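Side-chain contacts in galactose mutarotase related enzyme (Lactobacillus acidophilus, PDB 3DCD), which is of unproven function but probably binds a carbohydrate and may act as an isomerase, perhaps an aldose 1-epimerase: residues P173-A177 / S178-N182; N98-T101 / R102-Y105; V53-L56 / K57-Y61; D263-D267 / L268-Y272. One frame throughout, in Å; residues are numbered along the deposited sequence.

Interaction 1. Residues P173-A177 / S178-N182; sequences PLKDA and SLDWN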
loop_
_atom_site.group_PDB
_atom_site.type_symbol
_atom_site.label_atom_id
_atom_site.label_comp_id
_atom_site.label_asym_id
_atom_site.label_seq_id
_atom_site.Cartn_x
_atom_site.Cartn_y
_atom_site.Cartn_z
ATOM N N PRO A 173 16.109 -7.527 1.378
ATOM C CA PRO A 173 15.623 -8.509 0.415
ATOM C C PRO A 173 14.658 -9.500 1.055
ATOM O O PRO A 173 14.744 -9.766 2.264
ATOM C CB PRO A 173 16.902 -9.230 -0.062
ATOM C CG PRO A 173 18.025 -8.661 0.692
ATOM C CD PRO A 173 17.490 -7.801 1.804
ATOM N N LEU A 174 13.743 -10.034 0.247
ATOM C CA LEU A 174 12.829 -11.076 0.717
ATOM C C LEU A 174 13.328 -12.443 0.289
ATOM O O LEU A 174 13.807 -12.601 -0.829
ATOM C CB LEU A 174 11.418 -10.862 0.157
ATOM C CG LEU A 174 10.508 -9.813 0.787
ATOM C CD1 LEU A 174 9.399 -9.434 -0.177
ATOM C CD2 LEU A 174 9.922 -10.314 2.096
ATOM N N LYS A 175 13.231 -13.422 1.187
ATOM C CA LYS A 175 13.537 -14.820 0.868
ATOM C C LYS A 175 12.446 -15.667 1.535
ATOM O O LYS A 175 12.269 -15.621 2.755
ATOM C CB LYS A 175 14.939 -15.194 1.372
ATOM C CG LYS A 175 15.579 -16.418 0.690
ATOM C CD LYS A 175 16.961 -16.751 1.288
ATOM C CE LYS A 175 18.125 -16.114 0.486
ATOM N NZ LYS A 175 19.465 -16.099 1.212
ATOM N N ASP A 176 11.676 -16.394 0.723
ATOM C CA ASP A 176 10.553 -17.210 1.231
ATOM C C ASP A 176 9.559 -16.396 2.067
ATOM O O ASP A 176 9.085 -16.848 3.116
ATOM C CB ASP A 176 11.074 -18.431 2.005
ATOM C CG ASP A 176 11.931 -19.351 1.137
ATOM O OD1 ASP A 176 11.493 -19.671 0.002
ATOM O OD2 ASP A 176 13.035 -19.756 1.590
ATOM N N ALA A 177 9.275 -15.185 1.583
ATOM C CA ALA A 177 8.295 -14.273 2.157
ATOM C C ALA A 177 8.661 -13.706 3.538
ATOM O O ALA A 177 7.849 -13.000 4.157
ATOM C CB ALA A 177 6.872 -14.905 2.149
ATOM N N SER A 178 9.885 -14.011 3.998
ATOM C CA SER A 178 10.431 -13.416 5.214
ATOM C C SER A 178 11.576 -12.484 4.864
ATOM O O SER A 178 12.187 -12.619 3.791
ATOM C CB SER A 178 10.927 -14.487 6.169
ATOM O OG SER A 178 9.815 -15.205 6.701
ATOM N N LEU A 179 11.867 -11.539 5.758
ATOM C CA LEU A 179 13.028 -10.638 5.557
ATOM C C LEU A 179 14.366 -11.383 5.700
ATOM O O LEU A 179 14.685 -11.943 6.763
ATOM C CB LEU A 179 12.979 -9.411 6.489
ATOM C CG LEU A 179 11.670 -8.608 6.651
ATOM C CD1 LEU A 179 11.898 -7.389 7.552
ATOM C CD2 LEU A 179 11.111 -8.155 5.301
ATOM N N ASP A 180 15.140 -11.380 4.620
ATOM C CA ASP A 180 16.473 -11.948 4.576
ATOM C C ASP A 180 17.416 -10.913 5.226
ATOM O O ASP A 180 18.243 -10.256 4.569
ATOM C CB ASP A 180 16.832 -12.267 3.115
ATOM C CG ASP A 180 18.152 -12.968 2.959
ATOM O OD1 ASP A 180 18.673 -13.546 3.937
ATOM O OD2 ASP A 180 18.676 -12.936 1.832
ATOM N N TRP A 181 17.266 -10.778 6.539
ATOM C CA TRP A 181 17.807 -9.646 7.270
ATOM C C TRP A 181 19.297 -9.417 7.030
ATOM O O TRP A 181 19.725 -8.281 6.809
ATOM C CB TRP A 181 17.518 -9.764 8.774
ATOM C CG TRP A 181 17.834 -8.469 9.457
ATOM C CD1 TRP A 181 18.975 -8.162 10.137
ATOM C CD2 TRP A 181 17.027 -7.285 9.455
ATOM N NE1 TRP A 181 18.929 -6.849 10.565
ATOM C CE2 TRP A 181 17.732 -6.298 10.175
ATOM C CE3 TRP A 181 15.763 -6.968 8.929
ATOM C CZ2 TRP A 181 17.217 -5.017 10.387
ATOM C CZ3 TRP A 181 15.255 -5.697 9.139
ATOM C CH2 TRP A 181 15.986 -4.733 9.858
ATOM N N ASN A 182 20.081 -10.485 7.052
ATOM C CA ASN A 182 21.538 -10.312 6.979
ATOM C C ASN A 182 22.064 -9.894 5.621
ATOM O O ASN A 182 23.252 -9.583 5.474
ATOM C CB ASN A 182 22.274 -11.548 7.498
ATOM C CG ASN A 182 22.276 -11.626 9.027
ATOM O OD1 ASN A 182 22.358 -12.724 9.603
ATOM N ND2 ASN A 182 22.202 -10.468 9.693
HETATM O O HOH W 1 10.186 -17.869 5.895
HETATM O O HOH W 2 7.358 -14.439 6.616
#
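Lys175 reaches across a tight beta hairpin to Asp180, and its side chain can be followed atom by atom. Lys175 CB rests against CB of Asp180 at 3.9 Å. With CG anti to the backbone N (chi1 -159°) the chain runs out straight to CD, then bends at chi3, which brings CE and NZ over the carboxylate. Lys175 CE lies 3.5 Å from Asp180 OD2, and NZ closes a salt bridge to the same oxygen, Lys175 NZ to Asp180 OD2 3.3 Å, a long and weak bond. OD2 has its stronger partner in Asn183, whose ND2 donates to it. Without the Asp180 carboxylate, as with an alanine here, the Lys175 ammonium would probably lose this counter-charge and the Asn183 amide its acceptor. The backbone is firmer: Lys175 and Ser178 form an antiparallel hydrogen-bonded pair closed by a type I' turn, with Lys175 N to Ser178 O at 2.9 Å and nearly straight (172°). Asp180 N extends the ladder to Pro173 O (2.9 Å). Two waters meet at Ser178 OG, one bridging to Asp176 O and the other to Ala177 O. Leu174 and Leu179 diverge from the ladder, yet their CD2 atoms still touch, 4.0 Å apart. Both leucines pack on Ile206 of strand 205-208, while strand 178-179, at the margin of a three-stranded sheet, is tied by backbone bonds of Leu179 to Asp260 and Asp262.

Interaction 2. Residues N98-T101 / R102-Y105; sequences NEET and RKVY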
loop_
_atom_site.group_PDB
_atom_site.type_symbol
_atom_site.label_atom_id
_atom_site.label_comp_id
_atom_site.label_asym_id
_atom_site.label_seq_id
_atom_site.Cartn_x
_atom_site.Cartn_y
_atom_site.Cartn_z
ATOM N N ASN A 98 -14.865 -7.549 15.262
ATOM C CA ASN A 98 -16.083 -8.340 15.408
ATOM C C ASN A 98 -15.689 -9.719 15.910
ATOM O O ASN A 98 -14.497 -9.977 16.140
ATOM C CB ASN A 98 -16.855 -8.422 14.075
ATOM C CG ASN A 98 -15.969 -8.846 12.907
ATOM O OD1 ASN A 98 -15.307 -9.871 12.967
ATOM N ND2 ASN A 98 -15.941 -8.040 11.849
ATOM N N GLU A 99 -16.678 -10.604 16.060
ATOM C CA GLU A 99 -16.430 -11.961 16.544
ATOM C C GLU A 99 -15.345 -12.678 15.737
ATOM O O GLU A 99 -14.474 -13.337 16.319
ATOM C CB GLU A 99 -17.728 -12.783 16.570
ATOM C CG GLU A 99 -17.634 -14.023 17.437
ATOM C CD GLU A 99 -18.977 -14.687 17.719
ATOM O OE1 GLU A 99 -20.010 -14.312 17.118
ATOM O OE2 GLU A 99 -18.995 -15.598 18.562
ATOM N N GLU A 100 -15.376 -12.500 14.416
ATOM C CA GLU A 100 -14.417 -13.134 13.506
ATOM C C GLU A 100 -13.004 -12.552 13.590
ATOM O O GLU A 100 -12.024 -13.304 13.645
ATOM C CB GLU A 100 -14.911 -13.072 12.059
ATOM C CG GLU A 100 -16.055 -14.018 11.758
ATOM C CD GLU A 100 -15.737 -15.439 12.194
ATOM O OE1 GLU A 100 -14.758 -16.017 11.673
ATOM O OE2 GLU A 100 -16.453 -15.968 13.069
ATOM N N THR A 101 -12.875 -11.226 13.578
ATOM C CA THR A 101 -11.529 -10.644 13.671
ATOM C C THR A 101 -10.876 -10.987 15.001
ATOM O O THR A 101 -9.657 -11.227 15.059
ATOM C CB THR A 101 -11.504 -9.117 13.476
ATOM O OG1 THR A 101 -12.146 -8.483 14.586
ATOM C CG2 THR A 101 -12.166 -8.709 12.159
ATOM N N ARG A 102 -11.679 -11.026 16.065
ATOM C CA ARG A 102 -11.162 -11.301 17.405
ATOM C C ARG A 102 -10.579 -12.712 17.541
ATOM O O ARG A 102 -9.701 -12.946 18.380
ATOM C CB ARG A 102 -12.210 -10.997 18.480
ATOM C CG ARG A 102 -12.377 -9.481 18.723
ATOM C CD ARG A 102 -13.204 -9.168 19.976
ATOM N NE ARG A 102 -14.525 -9.792 19.952
ATOM C CZ ARG A 102 -15.609 -9.250 19.400
ATOM N NH1 ARG A 102 -15.546 -8.061 18.822
ATOM N NH2 ARG A 102 -16.762 -9.897 19.421
ATOM N N LYS A 103 -11.030 -13.627 16.677
ATOM C CA LYS A 103 -10.526 -15.007 16.637
ATOM C C LYS A 103 -9.071 -15.115 16.167
ATOM O O LYS A 103 -8.345 -16.038 16.568
ATOM C CB LYS A 103 -11.397 -15.849 15.702
ATOM C CG LYS A 103 -12.777 -16.214 16.250
ATOM C CD LYS A 103 -13.516 -17.009 15.186
ATOM C CE LYS A 103 -14.859 -17.498 15.660
ATOM N NZ LYS A 103 -15.586 -18.090 14.507
ATOM N N VAL A 104 -8.665 -14.186 15.308
ATOM C CA VAL A 104 -7.337 -14.204 14.692
ATOM C C VAL A 104 -6.483 -13.034 15.178
ATOM O O VAL A 104 -5.306 -12.930 14.834
ATOM C CB VAL A 104 -7.420 -14.179 13.119
ATOM C CG1 VAL A 104 -8.224 -15.360 12.598
ATOM C CG2 VAL A 104 -8.026 -12.870 12.612
ATOM N N TYR A 105 -7.088 -12.155 15.977
ATOM C CA TYR A 105 -6.444 -10.904 16.368
ATOM C C TYR A 105 -7.149 -10.365 17.630
ATOM O O TYR A 105 -8.234 -9.769 17.543
ATOM C CB TYR A 105 -6.496 -9.912 15.195
ATOM C CG TYR A 105 -5.702 -8.640 15.436
ATOM C CD1 TYR A 105 -4.307 -8.667 15.502
ATOM C CD2 TYR A 105 -6.355 -7.414 15.608
ATOM C CE1 TYR A 105 -3.573 -7.500 15.745
ATOM C CE2 TYR A 105 -5.630 -6.245 15.858
ATOM C CZ TYR A 105 -4.243 -6.298 15.921
ATOM O OH TYR A 105 -3.510 -5.143 16.171
HETATM O O HOH W 3 -10.054 -8.114 16.367
#
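Asn98 O is approached by two parts of Arg102: the backbone N donates to it at 3.0 Å (159° at the hydrogen), and the guanidinium lays one face over it, with the oxygen 3.4 Å above the centre of the plane. The Arg102 chain folds back at chi3 (-56°) to bring the flat group over the Asn98-Glu99 peptide. The approach is stacked, since NH1 comes near that oxygen but at a poor angle for a hydrogen bond; NH1 pairs instead with Asp97 OD1. A leucine in place of Arg102 would probably leave the Asp97 carboxylate without its mate and uncover the peptide. Asn98 is also the N-cap of helix 99-104, and it forms a capping box with Thr101: Thr101 N to Asn98 OD1 is 2.9 Å and Asn98 N to Thr101 OG1 is 3.0 Å. OG1 also donates to a water that in turn donates to Tyr105 O. Glu100 and Lys103 run alongside each other, and Lys103 NZ reaches Glu100 OE2 at 2.7 Å from the syn side in a salt bridge. The short helix follows strand 90-96, and just beyond it Tyr105 OH bonds to Ile137 O of strand 136-147. Capping bonds thus close the first turn of a weakly bonded helix, where the Arg102 and Lys103 charges each have an acidic partner that probably offsets them.

Interaction 3. Residues V53-L56 / K57-Y61; sequences VGRL and KNDEY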
loop_
_atom_site.group_PDB
_atom_site.type_symbol
_atom_site.label_atom_id
_atom_site.label_comp_id
_atom_site.label_asym_id
_atom_site.label_seq_id
_atom_site.Cartn_x
_atom_site.Cartn_y
_atom_site.Cartn_z
ATOM N N VAL A 53 1.420 -6.076 7.923
ATOM C CA VAL A 53 1.912 -5.888 6.574
ATOM C C VAL A 53 2.796 -7.096 6.292
ATOM O O VAL A 53 3.628 -7.457 7.122
ATOM C CB VAL A 53 2.773 -4.607 6.465
ATOM C CG1 VAL A 53 3.492 -4.577 5.123
ATOM C CG2 VAL A 53 1.923 -3.368 6.651
ATOM N N GLY A 54 2.606 -7.726 5.134
ATOM C CA GLY A 54 3.402 -8.897 4.756
ATOM C C GLY A 54 3.002 -10.171 5.482
ATOM O O GLY A 54 1.978 -10.230 6.151
ATOM N N ARG A 55 3.833 -11.202 5.342
ATOM C CA ARG A 55 3.519 -12.515 5.881
ATOM C C ARG A 55 4.227 -12.806 7.199
ATOM O O ARG A 55 5.369 -12.388 7.422
ATOM C CB ARG A 55 3.881 -13.592 4.850
ATOM C CG ARG A 55 3.233 -14.940 5.096
ATOM C CD ARG A 55 3.397 -15.833 3.881
ATOM N NE ARG A 55 2.635 -17.064 4.018
ATOM C CZ ARG A 55 2.625 -18.028 3.104
ATOM N NH1 ARG A 55 3.336 -17.894 1.983
ATOM N NH2 ARG A 55 1.894 -19.118 3.306
ATOM N N LEU A 56 3.529 -13.551 8.052
ATOM C CA LEU A 56 4.094 -14.158 9.235
ATOM C C LEU A 56 4.642 -15.522 8.857
ATOM O O LEU A 56 4.056 -16.220 8.006
ATOM C CB LEU A 56 2.996 -14.335 10.293
ATOM C CG LEU A 56 2.209 -13.083 10.700
ATOM C CD1 LEU A 56 0.979 -13.484 11.555
ATOM C CD2 LEU A 56 3.113 -12.049 11.433
ATOM N N LYS A 57 5.754 -15.917 9.479
ATOM C CA LYS A 57 6.248 -17.289 9.335
ATOM C C LYS A 57 5.152 -18.263 9.753
ATOM O O LYS A 57 4.603 -18.152 10.866
ATOM C CB LYS A 57 7.508 -17.523 10.183
ATOM C CG LYS A 57 8.814 -16.989 9.563
ATOM C CD LYS A 57 9.755 -16.370 10.614
ATOM C CE LYS A 57 10.412 -17.358 11.539
ATOM N NZ LYS A 57 11.247 -18.337 10.789
ATOM N N ASN A 58 4.826 -19.191 8.844
ATOM C CA ASN A 58 3.792 -20.204 9.077
ATOM C C ASN A 58 2.391 -19.605 9.239
ATOM O O ASN A 58 1.483 -20.258 9.761
ATOM C CB ASN A 58 4.174 -21.067 10.285
ATOM C CG ASN A 58 5.405 -21.910 10.018
ATOM O OD1 ASN A 58 5.519 -22.531 8.961
ATOM N ND2 ASN A 58 6.339 -21.932 10.972
ATOM N N ASP A 59 2.229 -18.360 8.784
ATOM C CA ASP A 59 0.985 -17.589 8.935
ATOM C C ASP A 59 0.449 -17.627 10.358
ATOM O O ASP A 59 -0.750 -17.778 10.564
ATOM C CB ASP A 59 -0.086 -18.064 7.937
ATOM C CG ASP A 59 0.394 -17.986 6.511
ATOM O OD1 ASP A 59 0.784 -16.877 6.094
ATOM O OD2 ASP A 59 0.405 -19.035 5.823
ATOM N N GLU A 60 1.344 -17.485 11.336
ATOM C CA GLU A 60 0.938 -17.546 12.728
ATOM C C GLU A 60 1.836 -16.718 13.649
ATOM O O GLU A 60 2.957 -16.358 13.309
ATOM C CB GLU A 60 0.858 -19.008 13.214
ATOM C CG GLU A 60 2.201 -19.700 13.317
ATOM C CD GLU A 60 2.100 -21.136 13.806
ATOM O OE1 GLU A 60 1.100 -21.829 13.505
ATOM O OE2 GLU A 60 3.054 -21.577 14.478
ATOM N N TYR A 61 1.307 -16.417 14.825
ATOM C CA TYR A 61 2.029 -15.698 15.848
ATOM C C TYR A 61 1.479 -16.125 17.192
ATOM O O TYR A 61 0.417 -16.756 17.270
ATOM C CB TYR A 61 1.890 -14.185 15.666
ATOM C CG TYR A 61 0.481 -13.633 15.862
ATOM C CD1 TYR A 61 0.052 -13.194 17.122
ATOM C CD2 TYR A 61 -0.404 -13.510 14.782
ATOM C CE1 TYR A 61 -1.222 -12.686 17.311
ATOM C CE2 TYR A 61 -1.683 -12.982 14.962
ATOM C CZ TYR A 61 -2.079 -12.574 16.225
ATOM O OH TYR A 61 -3.339 -12.063 16.419
HETATM O O HOH W 4 0.908 -14.485 7.458
#
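Arg55 and Asp59 make the polar, outward-facing half of this turn, while Leu56 and Tyr61 fill its buried half. The turn leads from the loop after strand 48-49 into strand 60-63, with Lys57 NZ reaching Asp262 O. In the buried half, Leu56 sends CD1 to the rim of the Tyr61 ring, near the ring plane, 3.5 Å from Tyr61 CD2, and Leu56 CB sits 3.6 Å from Glu60 O. Tyr61 holds CG between its backbone N and carbonyl carbon (chi1 66°), which presents that edge to the leucine. The more exposed half holds a well-aligned ion pair. An extended Arg55 side chain grips the carboxylate side-on with two nitrogens: Arg55 NE to Asp59 OD1 is 2.8 Å and Arg55 NH2 to Asp59 OD2 is 2.9 Å. The two groups are nearly coplanar, their planes 18° apart, and NH2 uses the syn lone pair of OD2. A water spans the turn, donating to Asp59 OD1 and accepting from Leu56 N at 2.8 Å. Asp59 N also donates to Leu56 O at 2.9 Å. With one nitrogen on each oxygen and a water on OD1, the carboxylate is fixed in rotation, and the paired arginine would probably favour its charged form.

Interaction 4. Residues D263-D267 / L268-Y272; sequences DADGD and LEHKY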
loop_
_atom_site.group_PDB
_atom_site.type_symbol
_atom_site.label_atom_id
_atom_site.label_comp_id
_atom_site.label_asym_id
_atom_site.label_seq_id
_atom_site.Cartn_x
_atom_site.Cartn_y
_atom_site.Cartn_z
ATOM N N ASP A 263 14.427 -14.649 11.179
ATOM C CA ASP A 263 14.664 -15.129 12.549
ATOM C C ASP A 263 13.616 -14.704 13.607
ATOM O O ASP A 263 13.899 -14.736 14.801
ATOM C CB ASP A 263 16.072 -14.701 13.003
ATOM C CG ASP A 263 16.277 -13.204 12.944
ATOM O OD1 ASP A 263 15.298 -12.434 12.805
ATOM O OD2 ASP A 263 17.439 -12.767 13.037
ATOM N N ALA A 264 12.425 -14.282 13.189
ATOM C CA ALA A 264 11.408 -13.868 14.161
ATOM C C ALA A 264 11.064 -15.019 15.112
ATOM O O ALA A 264 10.978 -16.175 14.672
ATOM C CB ALA A 264 10.153 -13.386 13.438
ATOM N N ASP A 265 10.873 -14.719 16.401
ATOM C CA ASP A 265 10.463 -15.762 17.362
ATOM C C ASP A 265 8.962 -16.046 17.369
ATOM O O ASP A 265 8.520 -16.999 18.010
ATOM C CB ASP A 265 10.983 -15.511 18.793
ATOM C CG ASP A 265 10.414 -14.243 19.448
ATOM O OD1 ASP A 265 9.502 -13.582 18.891
ATOM O OD2 ASP A 265 10.906 -13.899 20.557
ATOM N N GLY A 266 8.194 -15.224 16.666
ATOM C CA GLY A 266 6.751 -15.444 16.531
ATOM C C GLY A 266 5.901 -14.759 17.588
ATOM O O GLY A 266 4.681 -14.726 17.468
ATOM N N ASP A 267 6.541 -14.230 18.633
ATOM C CA ASP A 267 5.838 -13.487 19.672
ATOM C C ASP A 267 5.462 -12.092 19.161
ATOM O O ASP A 267 6.335 -11.287 18.846
ATOM C CB ASP A 267 6.715 -13.357 20.914
ATOM C CG ASP A 267 5.983 -12.734 22.091
ATOM O OD1 ASP A 267 4.932 -12.080 21.907
ATOM O OD2 ASP A 267 6.477 -12.903 23.221
ATOM N N LEU A 268 4.161 -11.810 19.082
ATOM C CA LEU A 268 3.706 -10.496 18.591
ATOM C C LEU A 268 4.366 -9.324 19.332
ATOM O O LEU A 268 4.636 -8.267 18.748
ATOM C CB LEU A 268 2.181 -10.393 18.701
ATOM C CG LEU A 268 1.464 -9.157 18.155
ATOM C CD1 LEU A 268 1.603 -9.080 16.645
ATOM C CD2 LEU A 268 0.001 -9.257 18.554
ATOM N N GLU A 269 4.600 -9.503 20.629
ATOM C CA GLU A 269 5.231 -8.461 21.421
ATOM C C GLU A 269 6.693 -8.247 21.056
ATOM O O GLU A 269 7.263 -7.230 21.428
ATOM C CB GLU A 269 5.118 -8.769 22.911
ATOM C CG GLU A 269 3.703 -8.670 23.442
ATOM C CD GLU A 269 3.642 -8.863 24.941
ATOM O OE1 GLU A 269 3.570 -10.022 25.404
ATOM O OE2 GLU A 269 3.665 -7.838 25.652
ATOM N N HIS A 270 7.310 -9.198 20.355
ATOM C CA HIS A 270 8.707 -9.030 19.909
ATOM C C HIS A 270 8.836 -8.748 18.414
ATOM O O HIS A 270 9.963 -8.575 17.907
ATOM C CB HIS A 270 9.541 -10.269 20.218
ATOM C CG HIS A 270 9.559 -10.659 21.661
ATOM N ND1 HIS A 270 9.837 -11.946 22.072
ATOM C CD2 HIS A 270 9.333 -9.941 22.787
ATOM C CE1 HIS A 270 9.784 -12.000 23.391
ATOM N NE2 HIS A 270 9.478 -10.797 23.848
ATOM N N LYS A 271 7.709 -8.717 17.698
ATOM C CA LYS A 271 7.747 -8.631 16.227
ATOM C C LYS A 271 8.283 -7.283 15.731
ATOM O O LYS A 271 7.676 -6.248 15.948
ATOM C CB LYS A 271 6.370 -8.934 15.624
ATOM C CG LYS A 271 6.311 -8.901 14.083
ATOM C CD LYS A 271 4.904 -9.249 13.605
ATOM C CE LYS A 271 4.686 -8.784 12.151
ATOM N NZ LYS A 271 5.692 -9.385 11.200
ATOM N N TYR A 272 9.432 -7.328 15.066
ATOM C CA TYR A 272 10.068 -6.148 14.487
ATOM C C TYR A 272 9.147 -5.290 13.624
ATOM O O TYR A 272 8.377 -5.814 12.787
ATOM C CB TYR A 272 11.282 -6.572 13.661
ATOM C CG TYR A 272 11.900 -5.418 12.923
ATOM C CD1 TYR A 272 12.730 -4.504 13.579
ATOM C CD2 TYR A 272 11.635 -5.218 11.572
ATOM C CE1 TYR A 272 13.281 -3.424 12.896
ATOM C CE2 TYR A 272 12.189 -4.143 10.886
ATOM C CZ TYR A 272 12.997 -3.256 11.560
ATOM O OH TYR A 272 13.537 -2.189 10.861
HETATM O O HOH W 5 3.035 -12.214 23.978
HETATM O O HOH W 6 6.262 -11.590 25.432
#
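His270 meets two aspartates in different ways, one at its edge and one over its face. Asp265 approaches close to the ring plane: the side chains cross at about a right angle, and the carboxylate and ring planes lie 40° apart. His270 ND1 donates to Asp265 OD2 at 2.7 Å, onto its syn lone pair. The other oxygen of Asp265 is engaged at the same time, since Asp265 OD1 accepts from Asp267 N at 3.0 Å in an Asx turn, with the N-H coming from above the carboxylate plane. Asp265 CG stands between its own backbone N and carbonyl carbon, a torsion that lets OD1 reach Asp267 N while OD2 meets His270 ND1. Asp267 takes the face instead: its OD2 lies 3.4 Å above the His270 ring plane, offset toward the rim near CE1, with its carboxylate turned 45° to the ring. Asp267 OD1 accepts from Glu269 N at 2.9 Å, again from above the carboxylate plane. The backbone closes the same bend through His270 N to Asp267 O (2.8 Å). Asp267 and Glu269 carry like charges, Asp267 OD1 and Glu269 OE1 being 4.3 Å apart, but two waters donate to both side chains, one through Asp267 OD1 and the other through OD2. The loop lies between strands 249-256 and 275-277, and the backbones of Gly266 and Leu268 bond to Thr62 of strand 60-63. The bond from ND1 fixes the ring's rotation, and two carboxylates beside the imidazole would be expected to favour its protonated form.

How the interactions relate
From the N terminus, interaction 3 comes first, closing the turn that leads into strand 60-63; interaction 2 then forms the short helix 99-104, interaction 1 the hairpin of strands 169-175 and 178-179, and interaction 4 the loop between strands 249-256 and 275-277. All four are in series, so none nests within or crosses another. In space interaction 3 touches each of the others: Tyr61 OH probably bonds to Val104 O of interaction 2, Lys57 packs on Ser178 of interaction 1, and Leu56 and Tyr61 meet Lys271 and Leu268 of interaction 4. Interactions 1 and 4 also meet, through Trp181 and Tyr272, whereas interactions 1 and 2 stay about 17 Å apart at their nearest atoms.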